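Local coordinates for protein lectin CEL-IV, C-type (Cucumaria echinata, PDB 3ALU) that binds galactose-containing sugars through a calcium ion, as a tetrameric C-type lectin carrying an EPN carbohydrate-recognition motif, at residues A[85-97]-A[108-120]. Residues are numbered along the deposited sequence; the frame is centred on the assembly and turned at random.
Sequences IGMKVGSTNSDQT and GWVSGEPNNGPNS. With CA (calcium ion), chain K; GLA (alpha-D-galactopyranose), chain E.
W109 and P114 pack against the hairpin formed by strands 82-89 and 96-98, on the long loop of the C-type lectin fold with its E113-P114-N115 motif. The indole NE1 of W109 donates to OE1 of Q96 (2.9 Å, 161° at the hydrogen). OE1 lies at the ring edge in the indole plane, yet the amide stands nearly upright to it (86°), and NE1 approaches from above the carbonyl plane. Q96 NE2 in turn donates to N93 O at 2.9 Å. P114, behind a cis peptide bond, sets CD over one indole face, 3.7 Å above its plane, while chi1 of 174° swings M87 CG away from its own N and obliquely against W109 CZ2 (3.5 Å). V89 CG2 touches W109 CH2 (3.7 Å) and lies 4.1 Å from P114 CB. At the loop's end V89 and S120 form an antiparallel hydrogen-bonded pair, and S120 OG hydrogen-bonds D136 OD2, the carboxylate oxygen other than the calcium-binding OD1. E113 and N115, flanking P114, and N116 bind the calcium together with D136 and galactose O3 and O4. N93 ND2 bonds weakly to P114 O, and a water donates to N93 OD1 while accepting from G117 N at 2.8 Å.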
ATOM      1  N   ILE A  85     -13.119  14.991  17.854  1.00 10.59           N
ATOM      2  CA  ILE A  85     -13.292  13.715  17.172  1.00 10.19           C
ATOM      3  C   ILE A  85     -14.795  13.560  16.889  1.00 10.67           C
ATOM      4  O   ILE A  85     -15.603  14.432  17.304  1.00 10.54           O
ATOM      5  CB  ILE A  85     -12.765  12.567  18.031  1.00 10.76           C
ATOM      6  CG1 ILE A  85     -13.515  12.535  19.371  1.00 12.20           C
ATOM      7  CG2 ILE A  85     -11.226  12.718  18.254  1.00 11.41           C
ATOM      8  CD1 ILE A  85     -13.026  11.360  20.306  1.00 13.19           C
ATOM      9  N   GLY A  86     -15.178  12.477  16.235  1.00 10.55           N
ATOM     10  CA  GLY A  86     -16.557  12.362  15.695  1.00 10.54           C
ATOM     11  C   GLY A  86     -17.639  11.939  16.691  1.00 10.41           C
ATOM     12  O   GLY A  86     -18.668  11.457  16.263  1.00 10.86           O
ATOM     13  N   MET A  87     -17.428  12.210  17.985  1.00 10.83           N
ATOM     14  CA  MET A  87     -18.343  11.719  19.052  1.00 11.30           C
ATOM     15  C   MET A  87     -19.500  12.672  19.346  1.00 11.85           C
ATOM     16  O   MET A  87     -19.277  13.835  19.674  1.00 12.69           O
ATOM     17  CB  MET A  87     -17.501  11.523  20.328  1.00 10.63           C
ATOM     18  CG  MET A  87     -18.291  11.145  21.603  1.00 12.25           C
ATOM     19  SD  MET A  87     -19.444   9.764  21.455  1.00 14.96           S
ATOM     20  CE  MET A  87     -18.306   8.371  21.371  1.00 16.63           C
ATOM     21  N   LYS A  88     -20.744  12.159  19.285  1.00 12.61           N
ATOM     22  CA  LYS A  88     -21.914  12.961  19.652  1.00 12.28           C
ATOM     23  C   LYS A  88     -22.589  12.270  20.830  1.00 13.05           C
ATOM     24  O   LYS A  88     -22.849  11.075  20.765  1.00 12.83           O
ATOM     25  CB  LYS A  88     -22.899  13.036  18.473  1.00 13.83           C
ATOM     26  CG  LYS A  88     -22.317  13.731  17.254  1.00 15.22           C
ATOM     27  CD  LYS A  88     -23.369  13.835  16.156  1.00 20.61           C
ATOM     28  CE  LYS A  88     -23.613  12.486  15.515  1.00 26.59           C
ATOM     29  NZ  LYS A  88     -24.365  12.549  14.213  1.00 32.18           N
ATOM     30  N   VAL A  89     -22.815  13.032  21.886  1.00 12.84           N
ATOM     31  CA  VAL A  89     -23.587  12.554  23.037  1.00 14.15           C
ATOM     32  C   VAL A  89     -24.967  13.182  22.895  1.00 14.23           C
ATOM     33  O   VAL A  89     -25.074  14.445  22.886  1.00 13.90           O
ATOM     34  CB  VAL A  89     -22.892  12.974  24.361  1.00 13.93           C
ATOM     35  CG1 VAL A  89     -23.720  12.441  25.572  1.00 15.96           C
ATOM     36  CG2 VAL A  89     -21.439  12.502  24.371  1.00 13.92           C
ATOM     37  N   GLY A  90     -26.002  12.325  22.794  1.00 14.28           N
ATOM     38  CA  GLY A  90     -27.376  12.761  22.475  1.00 14.16           C
ATOM     39  C   GLY A  90     -28.173  13.110  23.736  1.00 14.28           C
ATOM     40  O   GLY A  90     -27.663  13.745  24.651  1.00 13.76           O
ATOM     41  N   SER A  91     -29.439  12.695  23.779  1.00 14.28           N
ATOM     42  CA  SER A  91     -30.350  13.215  24.807  1.00 16.17           C
ATOM     43  C   SER A  91     -30.027  12.661  26.188  1.00 16.65           C
ATOM     44  O   SER A  91     -30.280  13.307  27.221  1.00 16.47           O
ATOM     45  CB  SER A  91     -31.789  12.908  24.428  1.00 15.57           C
ATOM     46  OG  SER A  91     -32.149  13.626  23.270  1.00 17.24           O
ATOM     47  N   THR A  92     -29.413  11.472  26.211  1.00 17.26           N
ATOM     48  CA  THR A  92     -28.856  10.913  27.457  1.00 18.27           C
ATOM     49  C   THR A  92     -27.453  10.398  27.170  1.00 18.08           C
ATOM     50  O   THR A  92     -27.035  10.312  25.988  1.00 18.33           O
ATOM     51  CB  THR A  92     -29.682   9.691  28.003  1.00 19.34           C
ATOM     52  OG1 THR A  92     -29.435   8.540  27.181  1.00 21.34           O
ATOM     53  CG2 THR A  92     -31.174   9.982  27.970  1.00 20.09           C
ATOM     54  N   ASN A  93     -26.733  10.031  28.227  1.00 19.02           N
ATOM     55  CA  ASN A  93     -25.327   9.676  28.067  1.00 18.96           C
ATOM     56  C   ASN A  93     -25.136   8.340  27.387  1.00 19.35           C
ATOM     57  O   ASN A  93     -24.057   8.080  26.878  1.00 20.53           O
ATOM     58  CB  ASN A  93     -24.569   9.661  29.395  1.00 19.34           C
ATOM     59  CG  ASN A  93     -24.187  11.047  29.883  1.00 21.90           C
ATOM     60  OD1 ASN A  93     -24.366  12.050  29.197  1.00 22.80           O
ATOM     61  ND2 ASN A  93     -23.656  11.104  31.095  1.00 25.60           N
ATOM     62  N   SER A  94     -26.164   7.484  27.384  1.00 18.84           N
ATOM     63  CA  SER A  94     -26.050   6.248  26.611  1.00 19.20           C
ATOM     64  C   SER A  94     -26.211   6.478  25.110  1.00 18.91           C
ATOM     65  O   SER A  94     -25.944   5.574  24.337  1.00 20.29           O
ATOM     66  CB  SER A  94     -27.010   5.165  27.104  1.00 19.50           C
ATOM     67  OG  SER A  94     -28.354   5.585  26.991  1.00 21.09           O
ATOM     68  N   ASP A  95     -26.647   7.677  24.702  1.00 17.47           N
ATOM     69  CA  ASP A  95     -26.899   7.963  23.306  1.00 16.21           C
ATOM     70  C   ASP A  95     -25.626   8.474  22.650  1.00 15.62           C
ATOM     71  O   ASP A  95     -25.558   9.611  22.214  1.00 16.98           O
ATOM     72  CB  ASP A  95     -28.056   8.968  23.119  1.00 17.00           C
ATOM     73  CG  ASP A  95     -29.368   8.422  23.649  1.00 21.98           C
ATOM     74  OD1 ASP A  95     -29.991   9.094  24.490  1.00 25.14           O
ATOM     75  OD2 ASP A  95     -29.756   7.301  23.248  1.00 23.64           O
ATOM     76  N   GLN A  96     -24.627   7.601  22.584  1.00 13.73           N
ATOM     77  CA  GLN A  96     -23.334   8.001  21.993  1.00 13.13           C
ATOM     78  C   GLN A  96     -23.265   7.445  20.595  1.00 12.27           C
ATOM     79  O   GLN A  96     -23.604   6.261  20.383  1.00 13.68           O
ATOM     80  CB  GLN A  96     -22.177   7.468  22.840  1.00 12.37           C
ATOM     81  CG  GLN A  96     -22.029   8.233  24.134  1.00 14.55           C
ATOM     82  CD  GLN A  96     -20.983   7.708  25.055  1.00 19.34           C
ATOM     83  OE1 GLN A  96     -19.913   7.270  24.631  1.00 17.38           O
ATOM     84  NE2 GLN A  96     -21.269   7.768  26.350  1.00 17.76           N
ATOM     85  N   THR A  97     -22.850   8.293  19.634  1.00 12.16           N
ATOM     86  CA  THR A  97     -22.723   7.886  18.232  1.00 12.63           C
ATOM     87  C   THR A  97     -21.473   8.546  17.658  1.00 12.47           C
ATOM     88  O   THR A  97     -21.052   9.609  18.112  1.00 13.70           O
ATOM     89  CB  THR A  97     -23.938   8.306  17.335  1.00 13.98           C
ATOM     90  OG1 THR A  97     -24.159   9.719  17.421  1.00 15.02           O
ATOM     91  CG2 THR A  97     -25.262   7.592  17.769  1.00 15.29           C
ATOM     92  N   GLY A 108     -13.304   5.975  25.782  1.00 15.60           N
ATOM     93  CA  GLY A 108     -12.077   6.691  26.052  1.00 14.52           C
ATOM     94  C   GLY A 108     -12.257   7.938  26.902  1.00 13.46           C
ATOM     95  O   GLY A 108     -11.379   8.783  26.981  1.00 13.56           O
ATOM     96  N   TRP A 109     -13.400   8.040  27.560  1.00 13.87           N
ATOM     97  CA  TRP A 109     -13.739   9.218  28.339  1.00 13.58           C
ATOM     98  C   TRP A 109     -12.858   9.370  29.594  1.00 14.91           C
ATOM     99  O   TRP A 109     -12.627   8.396  30.317  1.00 16.99           O
ATOM    100  CB  TRP A 109     -15.190   9.095  28.803  1.00 14.08           C
ATOM    101  CG  TRP A 109     -16.208   9.116  27.694  1.00 12.63           C
ATOM    102  CD1 TRP A 109     -16.891   8.047  27.195  1.00 13.13           C
ATOM    103  CD2 TRP A 109     -16.580  10.252  26.896  1.00 13.22           C
ATOM    104  NE1 TRP A 109     -17.737   8.460  26.168  1.00 14.74           N
ATOM    105  CE2 TRP A 109     -17.556   9.807  25.965  1.00 15.22           C
ATOM    106  CE3 TRP A 109     -16.207  11.604  26.899  1.00 13.66           C
ATOM    107  CZ2 TRP A 109     -18.170  10.671  25.031  1.00 14.00           C
ATOM    108  CZ3 TRP A 109     -16.825  12.485  25.963  1.00 15.27           C
ATOM    109  CH2 TRP A 109     -17.792  12.006  25.048  1.00 16.03           C
ATOM    110  N   VAL A 110     -12.403  10.586  29.864  1.00 15.43           N
ATOM    111  CA  VAL A 110     -11.753  10.934  31.144  1.00 16.48           C
ATOM    112  C   VAL A 110     -12.818  10.627  32.213  1.00 17.68           C
ATOM    113  O   VAL A 110     -14.017  10.801  31.966  1.00 16.56           O
ATOM    114  CB  VAL A 110     -11.409  12.444  31.191  1.00 17.60           C
ATOM    115  CG1 VAL A 110     -11.021  12.916  32.597  1.00 20.42           C
ATOM    116  CG2 VAL A 110     -10.271  12.738  30.264  1.00 18.42           C
ATOM    117  N   SER A 111     -12.380  10.170  33.388  1.00 18.71           N
ATOM    118  CA  SER A 111     -13.318   9.967  34.490  1.00 19.68           C
ATOM    119  C   SER A 111     -14.179  11.194  34.761  1.00 18.85           C
ATOM    120  O   SER A 111     -13.677  12.328  34.814  1.00 19.16           O
ATOM    121  CB  SER A 111     -12.541   9.558  35.743  1.00 19.94           C
ATOM    122  OG  SER A 111     -11.751  10.660  36.179  1.00 27.44           O
ATOM    123  N   GLY A 112     -15.489  10.960  34.909  1.00 19.19           N
ATOM    124  CA  GLY A 112     -16.475  12.045  35.061  1.00 19.73           C
ATOM    125  C   GLY A 112     -17.076  12.648  33.791  1.00 20.34           C
ATOM    126  O   GLY A 112     -17.988  13.505  33.872  1.00 20.75           O
ATOM    127  N   GLU A 113     -16.521  12.253  32.635  1.00 17.96           N
ATOM    128  CA  GLU A 113     -17.072  12.598  31.301  1.00 17.49           C
ATOM    129  C   GLU A 113     -17.813  11.407  30.697  1.00 16.58           C
ATOM    130  O   GLU A 113     -17.447  10.253  30.937  1.00 17.62           O
ATOM    131  CB  GLU A 113     -15.954  13.019  30.342  1.00 18.01           C
ATOM    132  CG  GLU A 113     -14.971  14.046  30.886  1.00 16.59           C
ATOM    133  CD  GLU A 113     -15.556  15.445  31.032  1.00 19.15           C
ATOM    134  OE1 GLU A 113     -15.462  16.013  32.145  1.00 18.32           O
ATOM    135  OE2 GLU A 113     -16.073  16.000  30.046  1.00 17.34           O
ATOM    136  N   PRO A 114     -18.875  11.662  29.902  1.00 15.67           N
ATOM    137  CA  PRO A 114     -19.453  12.968  29.552  1.00 15.99           C
ATOM    138  C   PRO A 114     -20.281  13.539  30.679  1.00 16.51           C
ATOM    139  O   PRO A 114     -20.949  12.783  31.400  1.00 17.27           O
ATOM    140  CB  PRO A 114     -20.368  12.641  28.339  1.00 16.07           C
ATOM    141  CG  PRO A 114     -20.679  11.194  28.477  1.00 16.63           C
ATOM    142  CD  PRO A 114     -19.548  10.541  29.222  1.00 16.03           C
ATOM    143  N   ASN A 115     -20.243  14.850  30.835  1.00 15.84           N
ATOM    144  CA  ASN A 115     -20.997  15.497  31.922  1.00 17.40           C
ATOM    145  C   ASN A 115     -21.688  16.767  31.474  1.00 17.72           C
ATOM    146  O   ASN A 115     -22.242  17.523  32.304  1.00 18.41           O
ATOM    147  CB  ASN A 115     -20.037  15.772  33.087  1.00 16.34           C
ATOM    148  CG  ASN A 115     -18.963  16.782  32.735  1.00 19.59           C
ATOM    149  OD1 ASN A 115     -18.673  17.041  31.553  1.00 17.15           O
ATOM    150  ND2 ASN A 115     -18.361  17.377  33.750  1.00 25.27           N
ATOM    151  N   ASN A 116     -21.677  17.022  30.157  1.00 16.66           N
ATOM    152  CA  ASN A 116     -22.283  18.246  29.592  1.00 17.15           C
ATOM    153  C   ASN A 116     -23.460  17.960  28.675  1.00 15.86           C
ATOM    154  O   ASN A 116     -23.913  18.840  27.928  1.00 15.97           O
ATOM    155  CB  ASN A 116     -21.235  19.128  28.893  1.00 17.35           C
ATOM    156  CG  ASN A 116     -20.272  19.757  29.873  1.00 16.23           C
ATOM    157  OD1 ASN A 116     -19.078  19.461  29.876  1.00 16.73           O
ATOM    158  ND2 ASN A 116     -20.799  20.616  30.773  1.00 19.02           N
ATOM    159  N   GLY A 117     -23.960  16.727  28.706  1.00 16.13           N
ATOM    160  CA  GLY A 117     -25.205  16.398  27.971  1.00 16.82           C
ATOM    161  C   GLY A 117     -26.417  17.169  28.462  1.00 16.47           C
ATOM    162  O   GLY A 117     -26.386  17.668  29.588  1.00 17.39           O
ATOM    163  N   PRO A 118     -27.506  17.226  27.653  1.00 16.32           N
ATOM    164  CA  PRO A 118     -27.670  16.514  26.390  1.00 15.69           C
ATOM    165  C   PRO A 118     -26.946  17.208  25.250  1.00 14.72           C
ATOM    166  O   PRO A 118     -26.638  18.370  25.346  1.00 14.80           O
ATOM    167  CB  PRO A 118     -29.176  16.631  26.105  1.00 15.27           C
ATOM    168  CG  PRO A 118     -29.586  17.938  26.828  1.00 16.23           C
ATOM    169  CD  PRO A 118     -28.777  17.844  28.099  1.00 16.54           C
ATOM    170  N   ASN A 119     -26.708  16.471  24.183  1.00 13.05           N
ATOM    171  CA  ASN A 119     -26.221  17.111  22.936  1.00 13.78           C
ATOM    172  C   ASN A 119     -24.899  17.814  23.048  1.00 14.31           C
ATOM    173  O   ASN A 119     -24.721  18.956  22.586  1.00 18.39           O
ATOM    174  CB  ASN A 119     -27.334  17.962  22.303  1.00 15.29           C
ATOM    175  CG  ASN A 119     -28.625  17.157  22.133  1.00 15.45           C
ATOM    176  OD1 ASN A 119     -28.616  16.059  21.544  1.00 18.52           O
ATOM    177  ND2 ASN A 119     -29.739  17.669  22.682  1.00 17.07           N
ATOM    178  N   SER A 120     -23.936  17.104  23.620  1.00 13.34           N
ATOM    179  CA  SER A 120     -22.540  17.589  23.703  1.00 12.94           C
ATOM    180  C   SER A 120     -21.694  16.818  22.685  1.00 11.85           C
ATOM    181  O   SER A 120     -22.186  15.878  22.068  1.00 12.49           O
ATOM    182  CB  SER A 120     -21.975  17.388  25.095  1.00 12.38           C
ATOM    183  OG  SER A 120     -22.170  16.020  25.523  1.00 13.93           O
TER
HETATM  184 CA    CA K 201     -17.439  17.889  29.823  1.00 16.13          CA
HETATM  185  C1  GLA E   3     -14.620  21.970  31.773  1.00 28.74           C
HETATM  186  C2  GLA E   3     -15.671  20.879  32.017  1.00 25.73           C
HETATM  187  C3  GLA E   3     -15.117  19.472  31.858  1.00 22.26           C
HETATM  188  C4  GLA E   3     -14.410  19.308  30.506  1.00 21.18           C
HETATM  189  C5  GLA E   3     -13.406  20.463  30.319  1.00 23.42           C
HETATM  190  C6  GLA E   3     -12.709  20.432  28.949  1.00 23.53           C
HETATM  191  O2  GLA E   3     -16.191  20.982  33.361  1.00 25.36           O
HETATM  192  O3  GLA E   3     -16.188  18.526  31.999  1.00 18.19           O
HETATM  193  O4  GLA E   3     -15.421  19.367  29.493  1.00 19.04           O
HETATM  194  O5  GLA E   3     -14.057  21.740  30.446  1.00 27.20           O
HETATM  195  O6  GLA E   3     -13.703  20.670  27.948  1.00 23.22           O
HETATM  196  O   HOH W   1     -30.579  14.367  20.492  1.00 26.22           O
HETATM  197  O   HOH W   2     -23.847  14.481  30.426  1.00 20.76           O